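Local coordinates for protein telomerase reverse transcriptase (Candida tropicalis MYA-3404, PDB 6ZD1) that probably extends chromosome ends as the reverse transcriptase of telomerase, adding simple DNA repeats copied from a template within its RNA component, at residues 128-133 with 162-167; 479-484 with 502-507; 485-490 with 518-523. One frame throughout, in Å; residues are numbered along the deposited sequence.

In the fold
Contact 1 lies in the RNA-binding region, while contacts 2 and 3 sit together in the reverse transcriptase region across the chain's centre, with about 54 Å between the centres of contacts 1 and 2. Contacts 1 and 2 are wholly apolar. Contact 1 joins a helix end to a helix through two buried side chains and the partly exposed Leu130; contact 2 joins a helix to a strand through three buried ones. Contact 3, about 8 Å from contact 2 between centres, mixes buried and exposed residues and sets a lysine over an aromatic ring. The latter two use neighbouring elements: helix 469-484 runs directly into 485-490, and strand 503-508 is followed by helix 511-520, so their segments alternate along the chain.

Contact 1 (128-133 with 162-167); sequences DVLSGI and GYINWV
A small apolar contact, in which Ile164 faces Val129 and Leu130, joins the C-terminal end of the short helix 126-129, with the first residue beyond it, to the long helix 158-179 in the telomerase RNA-binding region. The two branches of Ile164 divide the work. Ile164 CG2, anti to the backbone N, meets Val129 CG1 at 4.0 Å. On the other branch, Ile164 CG1 lies 3.7 Å from Leu130 CD2. Val129 and Ile164 both direct their CB toward the opposite segment. Leu130 does not: it is the first residue to leave the helix, and its CG lies anti to the carbonyl carbon (chi1 -72°); the second torsion puts CD1 in the extended position and leaves CD2, the other branch, to meet the isoleucine. No hydrogen bond crosses the contact. Val129 also rests on Phe168, one turn farther along the long helix, and Leu130 on Glu161, so the pair straddles Ile164 along that helix. On the preceding residue, Asp128 OD2 is hydrogen-bonded to Ser587 OG of helix 582-596, which ties the short helix to the C-terminal helical part of the chain. A small aliphatic contact of this kind is consistent with the largely helical RNA-binding domain of telomerase reverse transcriptases.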
loop_
_atom_site.group_PDB
_atom_site.type_symbol
_atom_site.label_atom_id
_atom_site.label_comp_id
_atom_site.label_asym_id
_atom_site.label_seq_id
_atom_site.Cartn_x
_atom_site.Cartn_y
_atom_site.Cartn_z
ATOM N N ASP A 128 -17.735 6.566 -15.675
ATOM C CA ASP A 128 -18.441 5.527 -14.935
ATOM C C ASP A 128 -19.577 6.099 -14.092
ATOM O O ASP A 128 -20.688 5.561 -14.096
ATOM C CB ASP A 128 -17.464 4.752 -14.042
ATOM C CG ASP A 128 -16.387 4.025 -14.838
ATOM O OD1 ASP A 128 -15.206 4.435 -14.762
ATOM O OD2 ASP A 128 -16.721 3.041 -15.537
ATOM N N VAL A 129 -19.319 7.199 -13.379
ATOM C CA VAL A 129 -20.325 7.783 -12.494
ATOM C C VAL A 129 -21.516 8.304 -13.283
ATOM O O VAL A 129 -22.667 8.174 -12.843
ATOM C CB VAL A 129 -19.687 8.903 -11.648
ATOM C CG1 VAL A 129 -20.732 9.616 -10.800
ATOM C CG2 VAL A 129 -18.577 8.342 -10.779
ATOM N N LEU A 130 -21.273 8.857 -14.469
ATOM C CA LEU A 130 -22.316 9.524 -15.235
ATOM C C LEU A 130 -23.115 8.489 -16.006
ATOM O O LEU A 130 -22.613 7.880 -16.958
ATOM C CB LEU A 130 -21.719 10.562 -16.181
ATOM C CG LEU A 130 -21.179 11.831 -15.512
ATOM C CD1 LEU A 130 -20.593 12.797 -16.529
ATOM C CD2 LEU A 130 -22.273 12.507 -14.714
ATOM N N SER A 131 -24.357 8.274 -15.579
ATOM C CA SER A 131 -25.308 7.531 -16.389
ATOM C C SER A 131 -26.699 8.165 -16.356
ATOM O O SER A 131 -27.703 7.470 -16.574
ATOM C CB SER A 131 -25.371 6.066 -15.952
ATOM O OG SER A 131 -24.140 5.424 -16.228
ATOM N N GLY A 132 -26.779 9.489 -16.135
ATOM C CA GLY A 132 -28.020 10.217 -16.296
ATOM C C GLY A 132 -28.026 10.924 -17.641
ATOM O O GLY A 132 -27.004 11.013 -18.317
ATOM N N ILE A 133 -29.204 11.403 -18.053
ATOM C CA ILE A 133 -29.247 11.816 -19.452
ATOM C C ILE A 133 -29.637 13.267 -19.750
ATOM O O ILE A 133 -28.807 14.042 -20.238
ATOM C CB ILE A 133 -30.204 10.853 -20.185
ATOM C CG1 ILE A 133 -31.385 10.496 -19.259
ATOM C CG2 ILE A 133 -29.462 9.585 -20.604
ATOM C CD1 ILE A 133 -31.902 9.066 -19.399
ATOM N N GLY A 162 -18.124 18.818 -14.680
ATOM C CA GLY A 162 -17.609 19.710 -13.655
ATOM C C GLY A 162 -18.526 19.842 -12.456
ATOM O O GLY A 162 -18.057 20.029 -11.329
ATOM N N TYR A 163 -19.840 19.734 -12.672
ATOM C CA TYR A 163 -20.780 19.809 -11.560
ATOM C C TYR A 163 -20.715 18.549 -10.710
ATOM O O TYR A 163 -20.543 18.621 -9.486
ATOM C CB TYR A 163 -22.201 20.026 -12.078
ATOM C CG TYR A 163 -23.259 19.935 -10.999
ATOM C CD1 TYR A 163 -23.408 20.951 -10.063
ATOM C CD2 TYR A 163 -24.114 18.837 -10.919
ATOM C CE1 TYR A 163 -24.374 20.877 -9.074
ATOM C CE2 TYR A 163 -25.083 18.757 -9.932
ATOM C CZ TYR A 163 -25.208 19.783 -9.013
ATOM O OH TYR A 163 -26.167 19.722 -8.024
ATOM N N ILE A 164 -20.849 17.381 -11.343
ATOM C CA ILE A 164 -20.809 16.130 -10.594
ATOM C C ILE A 164 -19.465 15.971 -9.902
ATOM O O ILE A 164 -19.389 15.500 -8.760
ATOM C CB ILE A 164 -21.116 14.939 -11.520
ATOM C CG1 ILE A 164 -22.531 15.061 -12.086
ATOM C CG2 ILE A 164 -20.953 13.629 -10.768
ATOM C CD1 ILE A 164 -23.605 15.194 -11.024
ATOM N N ASN A 165 -18.386 16.385 -10.570
ATOM C CA ASN A 165 -17.070 16.341 -9.943
ATOM C C ASN A 165 -17.050 17.186 -8.674
ATOM O O ASN A 165 -16.585 16.736 -7.621
ATOM C CB ASN A 165 -16.005 16.811 -10.936
ATOM C CG ASN A 165 -14.600 16.521 -10.462
ATOM O OD1 ASN A 165 -13.936 17.384 -9.890
ATOM N ND2 ASN A 165 -14.136 15.300 -10.698
ATOM N N TRP A 166 -17.587 18.408 -8.748
ATOM C CA TRP A 166 -17.661 19.255 -7.562
ATOM C C TRP A 166 -18.574 18.656 -6.499
ATOM O O TRP A 166 -18.331 18.837 -5.301
ATOM C CB TRP A 166 -18.136 20.658 -7.946
ATOM C CG TRP A 166 -18.451 21.539 -6.767
ATOM C CD1 TRP A 166 -17.561 22.239 -6.002
ATOM C CD2 TRP A 166 -19.751 21.819 -6.226
ATOM N NE1 TRP A 166 -18.226 22.935 -5.020
ATOM C CE2 TRP A 166 -19.569 22.692 -5.134
ATOM C CE3 TRP A 166 -21.047 21.413 -6.557
ATOM C CZ2 TRP A 166 -20.637 23.169 -4.375
ATOM C CZ3 TRP A 166 -22.104 21.888 -5.800
ATOM C CH2 TRP A 166 -21.892 22.757 -4.723
ATOM N N VAL A 167 -19.633 17.951 -6.904
ATOM C CA VAL A 167 -20.500 17.311 -5.918
ATOM C C VAL A 167 -19.763 16.186 -5.198
ATOM O O VAL A 167 -19.930 15.991 -3.988
ATOM C CB VAL A 167 -21.793 16.802 -6.581
ATOM C CG1 VAL A 167 -22.583 15.952 -5.601
ATOM C CG2 VAL A 167 -22.640 17.970 -7.068
#

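Contact 2 (479-484 with 502-507); sequences TMVSKE and DDFIFI
The backbone O of selenomethionine Met480 accepts two N-H groups of its own helix, Glu484 N at 2.9 Å and, weakly, Lys483 N at 3.4 Å, while its side chain and that of Val481 reach the ring of Phe504. Across the contact everything is apolar. Val481 CG2 approaches the ring edge-on, in its plane, and lies 3.8 Å from Phe504 CE1. Met480 comes in obliquely, placing CE 4.0 Å from Phe504 CZ. Its chain runs out nearly straight from the helix, with CG anti to the backbone N (chi1 180°), and then bends at the selenium (chi3 63°), turning the methyl toward the ring. Both aliphatic groups therefore gather at the outer end of the phenylalanine, and all three residues are buried. Asp502 and Asp503 precede Phe504 in the strand hairpin 495-508; the Val-Asp-Asp-Phe sequence is consistent with motif C of the reverse transcriptase palm. Strand 503-508 runs antiparallel between 495-500 and 334-339. Phe504 meets Phe338 of the latter with nearly parallel ring planes, and Arg499 of the former touches both Val481 and Phe504, so helix 469-484 packs on this sheet beside helix 511-520.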
loop_
_atom_site.group_PDB
_atom_site.type_symbol
_atom_site.label_atom_id
_atom_site.label_comp_id
_atom_site.label_asym_id
_atom_site.label_seq_id
_atom_site.Cartn_x
_atom_site.Cartn_y
_atom_site.Cartn_z
ATOM N N THR A 479 21.612 -11.222 7.117
ATOM C CA THR A 479 22.874 -11.441 7.813
ATOM C C THR A 479 22.706 -12.426 8.963
ATOM O O THR A 479 23.555 -13.299 9.174
ATOM C CB THR A 479 23.416 -10.108 8.328
ATOM O OG1 THR A 479 23.608 -9.212 7.227
ATOM C CG2 THR A 479 24.740 -10.307 9.051
HETATM N N MSE A 480 21.626 -12.288 9.724
HETATM C CA MSE A 480 21.357 -13.165 10.853
HETATM C C MSE A 480 21.172 -14.610 10.409
HETATM O O MSE A 480 21.783 -15.519 10.970
HETATM C CB MSE A 480 20.114 -12.691 11.604
HETATM C CG MSE A 480 19.748 -13.556 12.796
HETATM SE SE MSE A 480 18.017 -13.095 13.565
HETATM C CE MSE A 480 16.878 -13.522 12.037
ATOM N N VAL A 481 20.334 -14.814 9.388
ATOM C CA VAL A 481 20.077 -16.166 8.897
ATOM C C VAL A 481 21.364 -16.801 8.387
ATOM O O VAL A 481 21.619 -17.991 8.613
ATOM C CB VAL A 481 18.984 -16.141 7.811
ATOM C CG1 VAL A 481 18.961 -17.450 7.041
ATOM C CG2 VAL A 481 17.622 -15.873 8.435
ATOM N N SER A 482 22.219 -16.004 7.741
ATOM C CA SER A 482 23.408 -16.551 7.096
ATOM C C SER A 482 24.475 -16.950 8.107
ATOM O O SER A 482 25.199 -17.926 7.885
ATOM C CB SER A 482 23.973 -15.534 6.105
ATOM O OG SER A 482 25.190 -15.986 5.535
ATOM N N LYS A 483 24.584 -16.223 9.219
ATOM C CA LYS A 483 25.612 -16.510 10.211
ATOM C C LYS A 483 25.143 -17.493 11.270
ATOM O O LYS A 483 25.966 -18.204 11.857
ATOM C CB LYS A 483 26.066 -15.221 10.906
ATOM C CG LYS A 483 26.650 -14.161 9.982
ATOM C CD LYS A 483 27.258 -13.007 10.779
ATOM C CE LYS A 483 26.234 -12.358 11.701
ATOM N NZ LYS A 483 26.810 -11.222 12.478
ATOM N N GLU A 484 23.839 -17.552 11.524
ATOM C CA GLU A 484 23.312 -18.338 12.629
ATOM C C GLU A 484 22.913 -19.755 12.232
ATOM O O GLU A 484 22.966 -20.654 13.076
ATOM C CB GLU A 484 22.119 -17.607 13.253
ATOM C CG GLU A 484 22.492 -16.362 14.053
ATOM C CD GLU A 484 23.289 -16.680 15.308
ATOM O OE1 GLU A 484 23.171 -17.813 15.823
ATOM O OE2 GLU A 484 24.033 -15.794 15.782
ATOM N N ASP A 502 9.157 -11.480 8.344
ATOM C CA ASP A 502 9.293 -11.931 9.723
ATOM C C ASP A 502 8.850 -13.376 9.930
ATOM O O ASP A 502 8.984 -13.895 11.044
ATOM C CB ASP A 502 8.535 -10.997 10.689
ATOM C CG ASP A 502 7.094 -10.720 10.267
ATOM O OD1 ASP A 502 6.715 -11.026 9.121
ATOM O OD2 ASP A 502 6.338 -10.178 11.106
ATOM N N ASP A 503 8.367 -14.050 8.889
ATOM C CA ASP A 503 7.892 -15.426 8.989
ATOM C C ASP A 503 8.925 -16.407 8.441
ATOM O O ASP A 503 9.535 -16.173 7.392
ATOM C CB ASP A 503 6.567 -15.592 8.242
ATOM C CG ASP A 503 5.492 -14.651 8.747
ATOM O OD1 ASP A 503 5.087 -14.773 9.922
ATOM O OD2 ASP A 503 5.063 -13.775 7.969
ATOM N N PHE A 504 9.094 -17.524 9.141
ATOM C CA PHE A 504 10.069 -18.541 8.782
ATOM C C PHE A 504 9.367 -19.875 8.586
ATOM O O PHE A 504 8.367 -20.170 9.249
ATOM C CB PHE A 504 11.149 -18.695 9.858
ATOM C CG PHE A 504 12.020 -17.485 10.035
ATOM C CD1 PHE A 504 13.318 -17.476 9.551
ATOM C CD2 PHE A 504 11.547 -16.362 10.700
ATOM C CE1 PHE A 504 14.129 -16.366 9.719
ATOM C CE2 PHE A 504 12.350 -15.249 10.868
ATOM C CZ PHE A 504 13.644 -15.251 10.377
ATOM N N ILE A 505 9.899 -20.680 7.667
ATOM C CA ILE A 505 9.465 -22.061 7.495
ATOM C C ILE A 505 10.699 -22.906 7.233
ATOM O O ILE A 505 11.644 -22.461 6.572
ATOM C CB ILE A 505 8.426 -22.214 6.364
ATOM C CG1 ILE A 505 7.811 -23.616 6.401
ATOM C CG2 ILE A 505 9.053 -21.945 5.003
ATOM C CD1 ILE A 505 6.610 -23.782 5.514
ATOM N N PHE A 506 10.704 -24.119 7.779
ATOM C CA PHE A 506 11.828 -25.030 7.613
ATOM C C PHE A 506 11.287 -26.433 7.405
ATOM O O PHE A 506 10.586 -26.962 8.271
ATOM C CB PHE A 506 12.760 -24.985 8.824
ATOM C CG PHE A 506 13.825 -26.036 8.797
ATOM C CD1 PHE A 506 14.886 -25.937 7.911
ATOM C CD2 PHE A 506 13.763 -27.128 9.647
ATOM C CE1 PHE A 506 15.871 -26.905 7.878
ATOM C CE2 PHE A 506 14.747 -28.101 9.620
ATOM C CZ PHE A 506 15.802 -27.990 8.733
ATOM N N ILE A 507 11.621 -27.033 6.267
ATOM C CA ILE A 507 11.164 -28.366 5.900
ATOM C C ILE A 507 12.386 -29.264 5.792
ATOM O O ILE A 507 13.400 -28.871 5.205
ATOM C CB ILE A 507 10.375 -28.352 4.581
ATOM C CG1 ILE A 507 9.232 -27.336 4.658
ATOM C CG2 ILE A 507 9.828 -29.738 4.269
ATOM C CD1 ILE A 507 8.513 -27.130 3.346
#

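Contact 3 (485-490 with 518-523); sequences FKFLWE and KDKISS
The end of helix 511-520 in the reverse transcriptase region packs against the non-regular segment 485-490, which leads from helix 469-484 toward strand 495-500; Lys520 reaches Phe485 and Phe487. Lys520 NZ stands over the face of the Phe485 ring with cation-pi geometry, 2.9 Å from the centroid and 7° off the ring normal. That spacing is shorter than such a contact normally allows, so the exact placement of the lysine end is doubtful. The lysine chain leaves the helix with CG anti to the backbone N, then bends at its last torsion (chi4 -89°) toward the ring. Phe487, the centre of an inverse gamma turn, offers its edge instead, with CZ 4.3 Å from Lys520 CD. Serines hold the chain around the helix end: Ser522 OG bonds Lys518 O at 2.9 Å, almost in line with the carbonyl (173°), and Ser523 OG bonds Lys520 O at 2.9 Å, tilted from the carbonyl plane. Phe485 also packs on Val517 and Leu497. Lys520 also touches Glu525, and the Glu484 side chain touches Lys520 without a salt bridge. Lys520 is a buried residue; if its end is placed correctly, the ring face would partly stabilise its charge, and nearby acidic residues may help to offset it.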
loop_
_atom_site.group_PDB
_atom_site.type_symbol
_atom_site.label_atom_id
_atom_site.label_comp_id
_atom_site.label_asym_id
_atom_site.label_seq_id
_atom_site.Cartn_x
_atom_site.Cartn_y
_atom_site.Cartn_z
ATOM N N PHE A 485 22.598 -20.000 10.965
ATOM C CA PHE A 485 22.071 -21.285 10.513
ATOM C C PHE A 485 23.065 -21.995 9.604
ATOM O O PHE A 485 22.691 -22.594 8.593
ATOM C CB PHE A 485 20.738 -21.110 9.793
ATOM C CG PHE A 485 19.596 -20.761 10.701
ATOM C CD1 PHE A 485 18.905 -21.752 11.378
ATOM C CD2 PHE A 485 19.206 -19.444 10.870
ATOM C CE1 PHE A 485 17.850 -21.434 12.214
ATOM C CE2 PHE A 485 18.152 -19.118 11.702
ATOM C CZ PHE A 485 17.472 -20.114 12.375
ATOM N N LYS A 486 24.352 -21.922 9.965
ATOM C CA LYS A 486 25.411 -22.461 9.116
ATOM C C LYS A 486 25.202 -23.936 8.802
ATOM O O LYS A 486 25.520 -24.382 7.693
ATOM C CB LYS A 486 26.771 -22.256 9.784
ATOM C CG LYS A 486 27.166 -20.799 9.953
ATOM C CD LYS A 486 28.470 -20.660 10.730
ATOM C CE LYS A 486 28.863 -19.196 10.883
ATOM N NZ LYS A 486 30.076 -19.026 11.726
ATOM N N PHE A 487 24.637 -24.702 9.733
ATOM C CA PHE A 487 24.491 -26.135 9.509
ATOM C C PHE A 487 23.247 -26.425 8.682
ATOM O O PHE A 487 22.417 -27.255 9.064
ATOM C CB PHE A 487 24.405 -26.872 10.850
ATOM C CG PHE A 487 23.434 -26.242 11.827
ATOM C CD1 PHE A 487 22.095 -26.609 11.842
ATOM C CD2 PHE A 487 23.866 -25.285 12.731
ATOM C CE1 PHE A 487 21.208 -26.026 12.727
ATOM C CE2 PHE A 487 22.982 -24.703 13.623
ATOM C CZ PHE A 487 21.652 -25.076 13.620
ATOM N N LEU A 488 23.116 -25.772 7.532
ATOM C CA LEU A 488 22.028 -26.068 6.612
ATOM C C LEU A 488 22.438 -26.147 5.152
ATOM O O LEU A 488 21.709 -26.766 4.365
ATOM C CB LEU A 488 20.900 -25.037 6.764
ATOM C CG LEU A 488 20.050 -25.156 8.043
ATOM C CD1 LEU A 488 18.959 -24.095 8.086
ATOM C CD2 LEU A 488 19.444 -26.546 8.160
ATOM N N TRP A 489 23.564 -25.549 4.760
ATOM C CA TRP A 489 23.858 -25.283 3.358
ATOM C C TRP A 489 25.038 -26.098 2.831
ATOM O O TRP A 489 25.678 -25.702 1.851
ATOM C CB TRP A 489 24.097 -23.787 3.156
ATOM C CG TRP A 489 23.081 -22.935 3.867
ATOM C CD1 TRP A 489 21.729 -22.926 3.664
ATOM C CD2 TRP A 489 23.337 -21.971 4.894
ATOM N NE1 TRP A 489 21.129 -22.015 4.502
ATOM C CE2 TRP A 489 22.095 -21.416 5.266
ATOM C CE3 TRP A 489 24.496 -21.522 5.534
ATOM C CZ2 TRP A 489 21.981 -20.437 6.249
ATOM C CZ3 TRP A 489 24.380 -20.547 6.505
ATOM C CH2 TRP A 489 23.132 -20.018 6.856
ATOM N N GLU A 490 25.345 -27.221 3.473
ATOM C CA GLU A 490 26.182 -28.256 2.883
ATOM C C GLU A 490 25.405 -29.544 2.659
ATOM O O GLU A 490 25.945 -30.494 2.082
ATOM C CB GLU A 490 27.412 -28.530 3.758
ATOM C CG GLU A 490 28.455 -27.420 3.732
ATOM C CD GLU A 490 28.034 -26.203 4.530
ATOM O OE1 GLU A 490 27.474 -26.379 5.631
ATOM O OE2 GLU A 490 28.253 -25.070 4.051
ATOM N N LYS A 518 15.063 -26.492 15.980
ATOM C CA LYS A 518 14.077 -26.342 17.043
ATOM C C LYS A 518 14.724 -25.910 18.353
ATOM O O LYS A 518 14.079 -25.241 19.170
ATOM C CB LYS A 518 13.317 -27.659 17.230
ATOM C CG LYS A 518 12.093 -27.582 18.127
ATOM C CD LYS A 518 11.388 -28.933 18.159
ATOM C CE LYS A 518 10.174 -28.920 19.074
ATOM N NZ LYS A 518 9.497 -30.249 19.100
ATOM N N ASP A 519 15.999 -26.247 18.559
ATOM C CA ASP A 519 16.697 -25.839 19.769
ATOM C C ASP A 519 17.343 -24.477 19.631
ATOM O O ASP A 519 17.605 -23.819 20.645
ATOM C CB ASP A 519 17.785 -26.852 20.139
ATOM C CG ASP A 519 17.216 -28.173 20.610
ATOM O OD1 ASP A 519 16.049 -28.193 21.060
ATOM O OD2 ASP A 519 17.937 -29.189 20.537
ATOM N N LYS A 520 17.599 -24.034 18.405
ATOM C CA LYS A 520 18.180 -22.716 18.238
ATOM C C LYS A 520 17.132 -21.613 18.316
ATOM O O LYS A 520 17.433 -20.517 18.799
ATOM C CB LYS A 520 18.936 -22.648 16.917
ATOM C CG LYS A 520 19.619 -21.339 16.738
ATOM C CD LYS A 520 20.772 -21.446 15.801
ATOM C CE LYS A 520 20.973 -20.107 15.178
ATOM N NZ LYS A 520 20.154 -19.991 13.941
ATOM N N ILE A 521 15.898 -21.881 17.877
ATOM C CA ILE A 521 14.836 -20.882 17.994
ATOM C C ILE A 521 14.206 -20.877 19.375
ATOM O O ILE A 521 13.279 -20.095 19.619
ATOM C CB ILE A 521 13.730 -21.088 16.937
ATOM C CG1 ILE A 521 12.920 -22.351 17.221
ATOM C CG2 ILE A 521 14.325 -21.157 15.541
ATOM C CD1 ILE A 521 11.876 -22.644 16.153
ATOM N N SER A 522 14.679 -21.729 20.287
ATOM C CA SER A 522 14.248 -21.717 21.675
ATOM C C SER A 522 15.308 -21.171 22.620
ATOM O O SER A 522 15.007 -20.946 23.799
ATOM C CB SER A 522 13.848 -23.129 22.123
ATOM O OG SER A 522 12.827 -23.650 21.293
ATOM N N SER A 523 16.534 -20.974 22.145
ATOM C CA SER A 523 17.581 -20.341 22.932
ATOM C C SER A 523 17.421 -18.825 22.836
ATOM O O SER A 523 16.452 -18.314 22.271
ATOM C CB SER A 523 18.954 -20.804 22.453
ATOM O OG SER A 523 19.177 -20.418 21.104
#